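Local coordinates for 3-oxoacyl-[acyl-carrier-protein] synthase, mitochondrial (Arabidopsis thaliana, PDB 2IX4) that catalyses the condensation steps of mitochondrial fatty acid synthesis, adding two carbons from malonyl-ACP to a growing acyl chain, at residues Ser372-Ile376 and Val409-Ser414; Trp22-Gly28 and His378-Met383; His184-Thr190 and Leu274-Met279; Ala299-Leu304 and Asn423-Leu427. One frame throughout, in Å; residues are numbered along the deposited sequence.

Contact 1: Ser372-Ile376 and Val409-Ser414; sequences SILAI and VRTAMS. With K (potassium ion), chain D.
The potassium site of this thiolase-fold condensing enzyme lies at one end of the packing between helix 364-378 and strand 411-418, where S372 and S414 meet. The two segments run nearly antiparallel, 167° between their axes. S414 OG sits 3.0 Å from the potassium ion; S414 CB lies against S372 OG at 3.5 Å, while that hydroxyl hydrogen-bonds back to E368 O, one turn earlier. E368 OE1 and the carbonyls of N318, A319 and N415 are among the other ligands. Farther along, the methyl of A412 fits between S372 and I376, with A412 CB 3.8 Å from I376 CD1. At the loop end the side chains of I376 and V409 cross at about a right angle, I376 CG1 to V409 CG1 3.8 Å. Alongside, I376 CA approaches V409 O at 3.3 Å, a CA-H...O contact with 148° at the hydrogen. A water joins the same residues, donating a hydrogen bond to I376 O and accepting one from V409 N. Placing CG1 of V409 anti to its backbone N (chi1 -174°) turns that methyl onto the isoleucine. The apolar middle thus joins helix and strand, while S414 adds a neutral hydroxyl to the cation's oxygen shell.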
loop_
_atom_site.group_PDB
_atom_site.type_symbol
_atom_site.label_atom_id
_atom_site.label_comp_id
_atom_site.label_asym_id
_atom_site.label_seq_id
_atom_site.Cartn_x
_atom_site.Cartn_y
_atom_site.Cartn_z
ATOM N N SER A 372 -6.615 -21.906 -2.954
ATOM C CA SER A 372 -6.424 -22.304 -4.351
ATOM C C SER A 372 -5.200 -23.209 -4.539
ATOM O O SER A 372 -5.260 -24.192 -5.279
ATOM C CB SER A 372 -6.323 -21.067 -5.247
ATOM O OG SER A 372 -7.493 -20.270 -5.136
ATOM N N ILE A 373 -4.104 -22.871 -3.864
ATOM C CA ILE A 373 -2.887 -23.697 -3.867
ATOM C C ILE A 373 -3.166 -25.058 -3.229
ATOM O O ILE A 373 -2.690 -26.089 -3.718
ATOM C CB ILE A 373 -1.715 -22.988 -3.128
ATOM C CG1 ILE A 373 -1.299 -21.715 -3.874
ATOM C CG2 ILE A 373 -0.507 -23.922 -2.971
ATOM C CD1 ILE A 373 -0.641 -20.655 -2.988
ATOM N N LEU A 374 -3.939 -25.055 -2.144
ATOM C CA LEU A 374 -4.296 -26.293 -1.439
ATOM C C LEU A 374 -5.251 -27.177 -2.243
ATOM O O LEU A 374 -5.201 -28.402 -2.139
ATOM C CB LEU A 374 -4.872 -25.991 -0.051
ATOM C CG LEU A 374 -3.868 -25.532 1.016
ATOM C CD1 LEU A 374 -4.591 -25.011 2.256
ATOM C CD2 LEU A 374 -2.895 -26.649 1.383
ATOM N N ALA A 375 -6.117 -26.545 -3.035
ATOM C CA ALA A 375 -6.999 -27.261 -3.958
ATOM C C ALA A 375 -6.186 -28.087 -4.954
ATOM O O ALA A 375 -6.493 -29.257 -5.199
ATOM C CB ALA A 375 -7.920 -26.284 -4.689
ATOM N N ILE A 376 -5.153 -27.465 -5.521
ATOM C CA ILE A 376 -4.201 -28.149 -6.395
ATOM C C ILE A 376 -3.474 -29.260 -5.632
ATOM O O ILE A 376 -3.409 -30.397 -6.095
ATOM C CB ILE A 376 -3.174 -27.155 -7.004
ATOM C CG1 ILE A 376 -3.876 -26.172 -7.953
ATOM C CG2 ILE A 376 -2.057 -27.903 -7.734
ATOM C CD1 ILE A 376 -3.041 -24.966 -8.335
ATOM N N VAL A 409 -7.252 -31.090 -9.586
ATOM C CA VAL A 409 -7.100 -29.652 -9.775
ATOM C C VAL A 409 -5.661 -29.385 -10.205
ATOM O O VAL A 409 -4.752 -29.367 -9.375
ATOM C CB VAL A 409 -7.438 -28.840 -8.492
ATOM C CG1 VAL A 409 -7.417 -27.342 -8.786
ATOM C CG2 VAL A 409 -8.793 -29.241 -7.927
ATOM N N ARG A 410 -5.453 -29.208 -11.505
ATOM C CA ARG A 410 -4.116 -28.890 -12.010
ATOM C C ARG A 410 -3.915 -27.381 -12.138
ATOM O O ARG A 410 -2.785 -26.901 -12.133
ATOM C CB ARG A 410 -3.812 -29.628 -13.320
ATOM C CG ARG A 410 -4.684 -29.254 -14.504
ATOM C CD ARG A 410 -4.778 -30.414 -15.497
ATOM N NE ARG A 410 -5.542 -30.050 -16.690
ATOM C CZ ARG A 410 -6.828 -30.331 -16.882
ATOM N NH1 ARG A 410 -7.519 -30.996 -15.961
ATOM N NH2 ARG A 410 -7.424 -29.950 -18.006
ATOM N N THR A 411 -5.022 -26.647 -12.234
ATOM C CA THR A 411 -4.996 -25.191 -12.322
ATOM C C THR A 411 -6.069 -24.578 -11.418
ATOM O O THR A 411 -7.213 -25.038 -11.403
ATOM C CB THR A 411 -5.223 -24.707 -13.770
ATOM O OG1 THR A 411 -6.373 -25.359 -14.311
ATOM C CG2 THR A 411 -4.017 -25.021 -14.647
ATOM N N ALA A 412 -5.689 -23.546 -10.668
ATOM C CA ALA A 412 -6.612 -22.844 -9.777
ATOM C C ALA A 412 -6.426 -21.337 -9.884
ATOM O O ALA A 412 -5.307 -20.837 -9.777
ATOM C CB ALA A 412 -6.428 -23.305 -8.336
ATOM N N MET A 413 -7.529 -20.625 -10.103
ATOM C CA MET A 413 -7.520 -19.169 -10.228
ATOM C C MET A 413 -8.279 -18.532 -9.064
ATOM O O MET A 413 -9.329 -19.029 -8.656
ATOM C CB MET A 413 -8.130 -18.749 -11.572
ATOM C CG MET A 413 -8.242 -17.242 -11.790
ATOM S SD MET A 413 -9.019 -16.803 -13.361
ATOM C CE MET A 413 -7.636 -16.974 -14.483
ATOM N N SER A 414 -7.742 -17.433 -8.537
ATOM C CA SER A 414 -8.350 -16.730 -7.409
ATOM C C SER A 414 -8.539 -15.240 -7.705
ATOM O O SER A 414 -7.573 -14.527 -7.972
ATOM C CB SER A 414 -7.501 -16.921 -6.146
ATOM O OG SER A 414 -8.147 -16.366 -5.009
HETATM K K K D . -10.831 -15.327 -4.282
HETATM O O HOH W 1 -5.101 -31.964 -7.829
#

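Contact 2: Trp22-Gly28 and His378-Met383; sequences WRRLIDG and HGVAPM
W22 and H378 meet where helix 18-26 packs against the segment that leaves helix 364-378, on the periphery of the ketosynthase fold and away from its catalytic residues. The indole five-membered ring and the imidazole are tilted by only 22° but strongly offset, with little of one over the other; W22 NE1 comes to 3.3 Å from H378 CD2. CG of W22 stands anti to the backbone N (chi1 -176°), which carries the indole out toward the second segment. Its six-membered end then meets V380 O edge-on, in the ring plane, with W22 CH2 3.7 Å from that oxygen. This buried carbonyl has no polar partner in the model. I26 CG1 covers one face of the indole near the rim, and I26 CD1 goes on to touch both V380 CG1 and P382 CB, each at 4.0 Å. Beside it L25 CD2 closes on P382 CB at 3.8 Å. A water links the backbones, donating to L25 O and accepting from M383 N. In the next shell, F371 and L374 of helix 364-378 back the indole, while strand 380-381 is held by backbone bonds to the strand 405-406 side, A381 with K405. Helix 18-26 finishes in a Schellman motif at G28, whose positive phi turns the chain away. M383 bends at chi3 (82°) to bring its methyl to this turn: M383 CE rests 3.4 Å from I26 O and 3.5 Å from G28 CA.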
loop_
_atom_site.group_PDB
_atom_site.type_symbol
_atom_site.label_atom_id
_atom_site.label_comp_id
_atom_site.label_asym_id
_atom_site.label_seq_id
_atom_site.Cartn_x
_atom_site.Cartn_y
_atom_site.Cartn_z
ATOM N N TRP A 22 -7.787 -25.389 6.815
ATOM C CA TRP A 22 -8.160 -26.240 5.681
ATOM C C TRP A 22 -9.091 -27.401 6.059
ATOM O O TRP A 22 -10.047 -27.685 5.332
ATOM C CB TRP A 22 -6.905 -26.774 4.975
ATOM C CG TRP A 22 -7.189 -27.582 3.737
ATOM C CD1 TRP A 22 -7.030 -28.928 3.586
ATOM C CD2 TRP A 22 -7.683 -27.092 2.483
ATOM N NE1 TRP A 22 -7.389 -29.308 2.315
ATOM C CE2 TRP A 22 -7.796 -28.201 1.618
ATOM C CE3 TRP A 22 -8.039 -25.821 2.006
ATOM C CZ2 TRP A 22 -8.248 -28.080 0.298
ATOM C CZ3 TRP A 22 -8.492 -25.701 0.696
ATOM C CH2 TRP A 22 -8.591 -26.826 -0.142
ATOM N N ARG A 23 -8.811 -28.059 7.185
ATOM C CA ARG A 23 -9.636 -29.176 7.652
ATOM C C ARG A 23 -11.067 -28.718 7.923
ATOM O O ARG A 23 -12.021 -29.335 7.452
ATOM C CB ARG A 23 -9.052 -29.809 8.918
ATOM C CG ARG A 23 -9.357 -31.296 9.057
ATOM C CD ARG A 23 -9.932 -31.678 10.424
ATOM N NE ARG A 23 -9.313 -30.978 11.552
ATOM C CZ ARG A 23 -9.973 -30.224 12.428
ATOM N NH1 ARG A 23 -11.290 -30.067 12.330
ATOM N NH2 ARG A 23 -9.316 -29.632 13.417
ATOM N N ARG A 24 -11.200 -27.629 8.675
ATOM C CA ARG A 24 -12.508 -27.081 9.030
ATOM C C ARG A 24 -13.256 -26.504 7.827
ATOM O O ARG A 24 -14.485 -26.601 7.749
ATOM C CB ARG A 24 -12.363 -26.043 10.147
ATOM C CG ARG A 24 -12.010 -26.663 11.505
ATOM C CD ARG A 24 -11.949 -25.635 12.628
ATOM N NE ARG A 24 -13.153 -24.806 12.695
ATOM C CZ ARG A 24 -13.332 -23.790 13.538
ATOM N NH1 ARG A 24 -12.385 -23.461 14.412
ATOM N NH2 ARG A 24 -14.466 -23.099 13.510
ATOM N N LEU A 25 -12.510 -25.925 6.887
ATOM C CA LEU A 25 -13.087 -25.398 5.648
ATOM C C LEU A 25 -13.732 -26.513 4.826
ATOM O O LEU A 25 -14.881 -26.389 4.396
ATOM C CB LEU A 25 -12.021 -24.678 4.807
ATOM C CG LEU A 25 -12.471 -24.075 3.468
ATOM C CD1 LEU A 25 -13.277 -22.794 3.678
ATOM C CD2 LEU A 25 -11.275 -23.812 2.564
ATOM N N ILE A 26 -12.984 -27.598 4.624
ATOM C CA ILE A 26 -13.451 -28.746 3.839
ATOM C C ILE A 26 -14.618 -29.465 4.525
ATOM O O ILE A 26 -15.536 -29.943 3.856
ATOM C CB ILE A 26 -12.280 -29.727 3.509
ATOM C CG1 ILE A 26 -11.200 -29.028 2.660
ATOM C CG2 ILE A 26 -12.782 -31.005 2.821
ATOM C CD1 ILE A 26 -11.716 -28.268 1.428
ATOM N N ASP A 27 -14.585 -29.510 5.857
ATOM C CA ASP A 27 -15.655 -30.107 6.659
ATOM C C ASP A 27 -16.925 -29.256 6.693
ATOM O O ASP A 27 -17.940 -29.679 7.245
ATOM C CB ASP A 27 -15.173 -30.365 8.089
ATOM C CG ASP A 27 -14.156 -31.488 8.172
ATOM O OD1 ASP A 27 -13.660 -31.743 9.289
ATOM O OD2 ASP A 27 -13.849 -32.107 7.128
ATOM N N GLY A 28 -16.855 -28.059 6.117
ATOM C CA GLY A 28 -18.018 -27.183 5.990
ATOM C C GLY A 28 -18.323 -26.340 7.210
ATOM O O GLY A 28 -19.475 -25.959 7.435
ATOM N N HIS A 378 -4.143 -30.918 -2.780
ATOM C CA HIS A 378 -4.942 -32.006 -2.200
ATOM C C HIS A 378 -5.950 -32.640 -3.164
ATOM O O HIS A 378 -6.453 -33.736 -2.906
ATOM C CB HIS A 378 -5.680 -31.522 -0.948
ATOM C CG HIS A 378 -4.776 -31.174 0.192
ATOM N ND1 HIS A 378 -3.999 -32.112 0.838
ATOM C CD2 HIS A 378 -4.533 -29.993 0.808
ATOM C CE1 HIS A 378 -3.312 -31.522 1.800
ATOM N NE2 HIS A 378 -3.619 -30.237 1.804
ATOM N N GLY A 379 -6.244 -31.951 -4.264
ATOM C CA GLY A 379 -7.262 -32.412 -5.205
ATOM C C GLY A 379 -8.655 -32.366 -4.603
ATOM O O GLY A 379 -9.443 -33.291 -4.778
ATOM N N VAL A 380 -8.935 -31.293 -3.867
ATOM C CA VAL A 380 -10.240 -31.062 -3.242
ATOM C C VAL A 380 -10.598 -29.597 -3.448
ATOM O O VAL A 380 -9.810 -28.710 -3.126
ATOM C CB VAL A 380 -10.236 -31.356 -1.711
ATOM C CG1 VAL A 380 -11.657 -31.318 -1.151
ATOM C CG2 VAL A 380 -9.602 -32.700 -1.403
ATOM N N ALA A 381 -11.781 -29.345 -3.999
ATOM C CA ALA A 381 -12.269 -27.982 -4.156
ATOM C C ALA A 381 -13.282 -27.684 -3.052
ATOM O O ALA A 381 -14.215 -28.463 -2.847
ATOM C CB ALA A 381 -12.888 -27.791 -5.534
ATOM N N PRO A 382 -13.092 -26.567 -2.323
ATOM C CA PRO A 382 -13.963 -26.248 -1.187
ATOM C C PRO A 382 -15.370 -25.808 -1.595
ATOM O O PRO A 382 -15.574 -25.303 -2.703
ATOM C CB PRO A 382 -13.223 -25.106 -0.485
ATOM C CG PRO A 382 -12.413 -24.471 -1.551
ATOM C CD PRO A 382 -12.035 -25.557 -2.513
ATOM N N MET A 383 -16.323 -26.006 -0.690
ATOM C CA MET A 383 -17.723 -25.650 -0.917
ATOM C C MET A 383 -17.996 -24.162 -0.706
ATOM O O MET A 383 -17.214 -23.465 -0.057
ATOM C CB MET A 383 -18.626 -26.460 0.021
ATOM C CG MET A 383 -18.512 -26.087 1.497
ATOM S SD MET A 383 -19.480 -27.145 2.581
ATOM C CE MET A 383 -18.390 -28.555 2.756
HETATM O O HOH W 2 -15.292 -26.763 1.867
#

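Contact 3: His184-Thr190 and Leu274-Met279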
loop_
_atom_site.group_PDB
_atom_site.type_symbol
_atom_site.label_atom_id
_atom_site.label_comp_id
_atom_site.label_asym_id
_atom_site.label_seq_id
_atom_site.Cartn_x
_atom_site.Cartn_y
_atom_site.Cartn_z
ATOM N N HIS A 184 -2.478 -8.478 -4.719
ATOM C CA HIS A 184 -1.446 -7.609 -5.285
ATOM C C HIS A 184 -0.100 -7.750 -4.575
ATOM O O HIS A 184 0.944 -7.676 -5.217
ATOM C CB HIS A 184 -1.888 -6.146 -5.270
ATOM C CG HIS A 184 -2.972 -5.828 -6.251
ATOM N ND1 HIS A 184 -2.719 -5.541 -7.575
ATOM C CD2 HIS A 184 -4.314 -5.736 -6.098
ATOM C CE1 HIS A 184 -3.859 -5.288 -8.195
ATOM N NE2 HIS A 184 -4.841 -5.395 -7.320
ATOM N N SER A 185 -0.118 -7.951 -3.257
ATOM C CA SER A 185 1.123 -8.123 -2.502
ATOM C C SER A 185 1.876 -9.368 -2.971
ATOM O O SER A 185 3.095 -9.331 -3.164
ATOM C CB SER A 185 0.851 -8.188 -0.995
ATOM O OG SER A 185 0.593 -6.898 -0.456
ATOM N N ILE A 186 1.136 -10.458 -3.157
ATOM C CA ILE A 186 1.680 -11.714 -3.676
ATOM C C ILE A 186 2.137 -11.541 -5.129
ATOM O O ILE A 186 3.224 -11.980 -5.507
ATOM C CB ILE A 186 0.642 -12.868 -3.551
ATOM C CG1 ILE A 186 0.557 -13.350 -2.097
ATOM C CG2 ILE A 186 0.991 -14.039 -4.480
ATOM C CD1 ILE A 186 -0.688 -14.168 -1.768
ATOM N N GLY A 187 1.303 -10.881 -5.928
ATOM C CA GLY A 187 1.603 -10.646 -7.335
ATOM C C GLY A 187 2.827 -9.778 -7.563
ATOM O O GLY A 187 3.663 -10.092 -8.412
ATOM N N ASP A 188 2.931 -8.683 -6.812
ATOM C CA ASP A 188 4.088 -7.791 -6.897
ATOM C C ASP A 188 5.373 -8.518 -6.521
ATOM O O ASP A 188 6.405 -8.317 -7.152
ATOM C CB ASP A 188 3.912 -6.571 -5.992
ATOM C CG ASP A 188 2.885 -5.582 -6.522
ATOM O OD1 ASP A 188 2.467 -5.692 -7.693
ATOM O OD2 ASP A 188 2.508 -4.675 -5.755
ATOM N N ALA A 189 5.297 -9.353 -5.488
ATOM C CA ALA A 189 6.435 -10.154 -5.028
ATOM C C ALA A 189 6.896 -11.149 -6.095
ATOM O O ALA A 189 8.097 -11.397 -6.253
ATOM C CB ALA A 189 6.075 -10.879 -3.745
ATOM N N THR A 190 5.933 -11.716 -6.814
ATOM C CA THR A 190 6.200 -12.587 -7.958
ATOM C C THR A 190 6.978 -11.842 -9.052
ATOM O O THR A 190 8.007 -12.334 -9.523
ATOM C CB THR A 190 4.885 -13.172 -8.513
ATOM O OG1 THR A 190 4.254 -13.945 -7.488
ATOM C CG2 THR A 190 5.133 -14.065 -9.728
ATOM N N LEU A 274 3.130 -20.165 -9.561
ATOM C CA LEU A 274 2.285 -19.007 -9.828
ATOM C C LEU A 274 2.519 -18.582 -11.276
ATOM O O LEU A 274 3.607 -18.118 -11.622
ATOM C CB LEU A 274 2.589 -17.864 -8.856
ATOM C CG LEU A 274 1.472 -16.841 -8.610
ATOM C CD1 LEU A 274 1.773 -16.062 -7.343
ATOM C CD2 LEU A 274 1.254 -15.892 -9.781
ATOM N N CYS A 275 1.489 -18.747 -12.104
ATOM C CA CYS A 275 1.606 -18.611 -13.558
ATOM C C CYS A 275 0.960 -17.355 -14.123
ATOM O O CYS A 275 1.257 -16.952 -15.250
ATOM C CB CYS A 275 0.992 -19.834 -14.250
ATOM S SG CYS A 275 1.802 -21.394 -13.852
ATOM N N GLY A 276 0.069 -16.747 -13.349
ATOM C CA GLY A 276 -0.665 -15.584 -13.822
ATOM C C GLY A 276 -0.984 -14.596 -12.728
ATOM O O GLY A 276 -1.400 -14.980 -11.634
ATOM N N TYR A 277 -0.774 -13.321 -13.039
ATOM C CA TYR A 277 -1.108 -12.210 -12.155
ATOM C C TYR A 277 -1.791 -11.140 -13.001
ATOM O O TYR A 277 -1.144 -10.231 -13.524
ATOM C CB TYR A 277 0.159 -11.689 -11.463
ATOM C CG TYR A 277 0.034 -10.415 -10.638
ATOM C CD1 TYR A 277 -1.085 -10.164 -9.833
ATOM C CD2 TYR A 277 1.067 -9.475 -10.638
ATOM C CE1 TYR A 277 -1.178 -8.992 -9.072
ATOM C CE2 TYR A 277 0.986 -8.312 -9.879
ATOM C CZ TYR A 277 -0.135 -8.078 -9.100
ATOM O OH TYR A 277 -0.199 -6.920 -8.354
ATOM N N GLY A 278 -3.104 -11.277 -13.154
ATOM C CA GLY A 278 -3.883 -10.357 -13.972
ATOM C C GLY A 278 -4.368 -9.189 -13.149
ATOM O O GLY A 278 -4.883 -9.379 -12.047
ATOM N N MET A 279 -4.203 -7.982 -13.688
ATOM C CA MET A 279 -4.609 -6.755 -13.005
ATOM C C MET A 279 -5.464 -5.898 -13.907
ATOM O O MET A 279 -5.206 -5.804 -15.107
ATOM C CB MET A 279 -3.388 -5.942 -12.576
ATOM C CG MET A 279 -2.573 -6.550 -11.450
ATOM S SD MET A 279 -1.023 -5.660 -11.200
ATOM C CE MET A 279 -0.114 -6.126 -12.673
#
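H184 opens the contact by meeting Y277 with the edge of its ring: ND1 hydrogen-bonds Y277 OH at 3.0 Å, and either atom could be the donor. M279 comes to the same imidazole, its CG 3.7 Å from H184 CE1 and its sulfur at the ring edge. I186 follows, touching L274 CD1 with CG2 at 3.6 Å. G187 has no side chain, and its CA stands directly over the centre of the Y277 ring, 3.3 Å from the centroid and 5° off the normal, a CH-pi contact. D188 OD1 is 3.0 Å from Y277 OH, which may donate to it, though that proton has another acceptor within reach; OD2 is bound by H173 of the second subunit. Last comes T190, whose OG1 donates to I186 O from above the carbonyl plane and lies 3.3 Å from L274 CD1. Helix 181-195, the buried thiolase-fold helix that begins just after C179, the predicted active-site cysteine about 9 Å from H184 between side chains, crosses strand 272-281 at 121°. That strand carries a classic beta bulge, C275 and G276 both facing L427. Strands 200-207 and 251-259 receive I186, A189 and T190, and the second subunit borders H184 and D188.

Contact 4: Ala299-Leu304 and Asn423-Leu427; sequences AMTRAL and NASLL
With OG anti to the backbone N (chi1 -158°), S425 leans over helix 294-307 and reaches M300, OG to M300 CG at 3.7 Å. L427 CG is likewise anti to its backbone N (chi1 -180°), and its CD2 is carried to A303 O at 3.8 Å. Two alanines allow the close fit. A299 CB meets N423 CB at 3.9 Å, while A299 O stands 3.4 Å from S425 CB. One turn on, A303 CB rests 3.5 Å from S425 O and against L427 CB. This is a helix laid on the mixed sheet of the thiolase fold: helix 294-307 runs along strand 422-429 in roughly the same direction, 34° between their axes, with small residues drawing the axes to 7.2 Å. L304 completes the apolar end, its CD2 4.2 Å from L427 CD2, and V338 of helix 325-339 packs on M300 and L304 from beyond. The buried polar ends turn to other partners: S425 OG hydrogen-bonds N415 OD1, a side chain from one of the potassium-site residues, and N423 ND2 bonds D282 and S280. At the dimer face R302, on the helix flank, gives NH1 hydrogen bonds to M279 O and to Q169 O of the second subunit.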
loop_
_atom_site.group_PDB
_atom_site.type_symbol
_atom_site.label_atom_id
_atom_site.label_comp_id
_atom_site.label_asym_id
_atom_site.label_seq_id
_atom_site.Cartn_x
_atom_site.Cartn_y
_atom_site.Cartn_z
ATOM N N ALA A 299 -9.186 -8.820 -15.662
ATOM C CA ALA A 299 -8.254 -9.389 -14.689
ATOM C C ALA A 299 -8.048 -10.889 -14.901
ATOM O O ALA A 299 -6.916 -11.380 -14.857
ATOM C CB ALA A 299 -8.733 -9.104 -13.270
ATOM N N MET A 300 -9.148 -11.607 -15.125
ATOM C CA MET A 300 -9.112 -13.050 -15.378
ATOM C C MET A 300 -8.456 -13.378 -16.722
ATOM O O MET A 300 -7.634 -14.295 -16.815
ATOM C CB MET A 300 -10.524 -13.645 -15.310
ATOM C CG MET A 300 -11.103 -13.715 -13.901
ATOM S SD MET A 300 -12.635 -14.660 -13.804
ATOM C CE MET A 300 -13.845 -13.435 -14.304
ATOM N N THR A 301 -8.824 -12.623 -17.754
ATOM C CA THR A 301 -8.259 -12.793 -19.089
ATOM C C THR A 301 -6.743 -12.571 -19.100
ATOM O O THR A 301 -6.002 -13.318 -19.750
ATOM C CB THR A 301 -8.944 -11.846 -20.098
ATOM O OG1 THR A 301 -10.344 -12.139 -20.127
ATOM C CG2 THR A 301 -8.377 -12.027 -21.494
ATOM N N ARG A 302 -6.298 -11.555 -18.364
ATOM C CA ARG A 302 -4.882 -11.201 -18.292
ATOM C C ARG A 302 -4.043 -12.261 -17.584
ATOM O O ARG A 302 -2.930 -12.557 -18.014
ATOM C CB ARG A 302 -4.701 -9.823 -17.653
ATOM C CG ARG A 302 -4.968 -8.689 -18.641
ATOM C CD ARG A 302 -5.350 -7.391 -17.960
ATOM N NE ARG A 302 -5.721 -6.370 -18.945
ATOM C CZ ARG A 302 -6.067 -5.119 -18.654
ATOM N NH1 ARG A 302 -6.096 -4.702 -17.394
ATOM N NH2 ARG A 302 -6.386 -4.276 -19.631
ATOM N N ALA A 303 -4.589 -12.835 -16.512
ATOM C CA ALA A 303 -3.932 -13.930 -15.797
ATOM C C ALA A 303 -3.803 -15.172 -16.685
ATOM O O ALA A 303 -2.758 -15.825 -16.697
ATOM C CB ALA A 303 -4.687 -14.256 -14.513
ATOM N N LEU A 304 -4.865 -15.481 -17.430
ATOM C CA LEU A 304 -4.869 -16.579 -18.402
ATOM C C LEU A 304 -3.820 -16.389 -19.492
ATOM O O LEU A 304 -3.030 -17.296 -19.773
ATOM C CB LEU A 304 -6.251 -16.717 -19.056
ATOM C CG LEU A 304 -7.322 -17.535 -18.332
ATOM C CD1 LEU A 304 -8.693 -17.282 -18.945
ATOM C CD2 LEU A 304 -6.978 -19.015 -18.380
ATOM N N ASN A 423 -8.745 -4.576 -9.346
ATOM C CA ASN A 423 -8.938 -6.014 -9.546
ATOM C C ASN A 423 -7.641 -6.771 -9.719
ATOM O O ASN A 423 -6.739 -6.320 -10.422
ATOM C CB ASN A 423 -9.816 -6.276 -10.769
ATOM C CG ASN A 423 -11.125 -5.539 -10.706
ATOM O OD1 ASN A 423 -11.855 -5.636 -9.721
ATOM N ND2 ASN A 423 -11.436 -4.794 -11.758
ATOM N N ALA A 424 -7.565 -7.932 -9.080
ATOM C CA ALA A 424 -6.458 -8.854 -9.279
ATOM C C ALA A 424 -6.981 -10.272 -9.458
ATOM O O ALA A 424 -8.006 -10.649 -8.884
ATOM C CB ALA A 424 -5.486 -8.786 -8.116
ATOM N N SER A 425 -6.275 -11.046 -10.273
ATOM C CA SER A 425 -6.581 -12.450 -10.465
ATOM C C SER A 425 -5.272 -13.230 -10.450
ATOM O O SER A 425 -4.381 -12.972 -11.258
ATOM C CB SER A 425 -7.331 -12.654 -11.781
ATOM O OG SER A 425 -8.065 -13.861 -11.767
ATOM N N LEU A 426 -5.149 -14.157 -9.505
ATOM C CA LEU A 426 -3.950 -14.983 -9.382
ATOM C C LEU A 426 -4.218 -16.378 -9.921
ATOM O O LEU A 426 -5.202 -17.011 -9.542
ATOM C CB LEU A 426 -3.485 -15.072 -7.921
ATOM C CG LEU A 426 -3.053 -13.789 -7.199
ATOM C CD1 LEU A 426 -2.782 -14.083 -5.732
ATOM C CD2 LEU A 426 -1.830 -13.151 -7.860
ATOM N N LEU A 427 -3.343 -16.853 -10.804
ATOM C CA LEU A 427 -3.502 -18.170 -11.409
ATOM C C LEU A 427 -2.335 -19.092 -11.071
ATOM O O LEU A 427 -1.180 -18.808 -11.405
ATOM C CB LEU A 427 -3.709 -18.058 -12.927
ATOM C CG LEU A 427 -3.906 -19.335 -13.760
ATOM C CD1 LEU A 427 -5.007 -20.230 -13.193
ATOM C CD2 LEU A 427 -4.210 -18.983 -15.204
#

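How the contacts relate
Contacts 1, 3 and 4 all pack a helix on one mixed sheet, whose strands 272-281, 422-429 and 411-418 lie side by side. Probable backbone hydrogen bonds between neighbouring strands join contacts 3 and 4 (C275 N to L427 O), centres 9 Å apart, and contacts 4 and 1 (S414 N to L426 O), 14 Å apart. Beyond helix 364-378 sits contact 2, where W22 touches L374 and A375. Its centre is 12 Å from that of contact 1. Along the chain contact 3 closes before contacts 1 and 4 open, contact 1 nests within contact 4, and contact 2 spans contact 3 and crosses contacts 1 and 4. Contacts 3 and 4 reach the second subunit, contact 1 holds potassium ligand S414, and contact 2 lies away from the annotated sites.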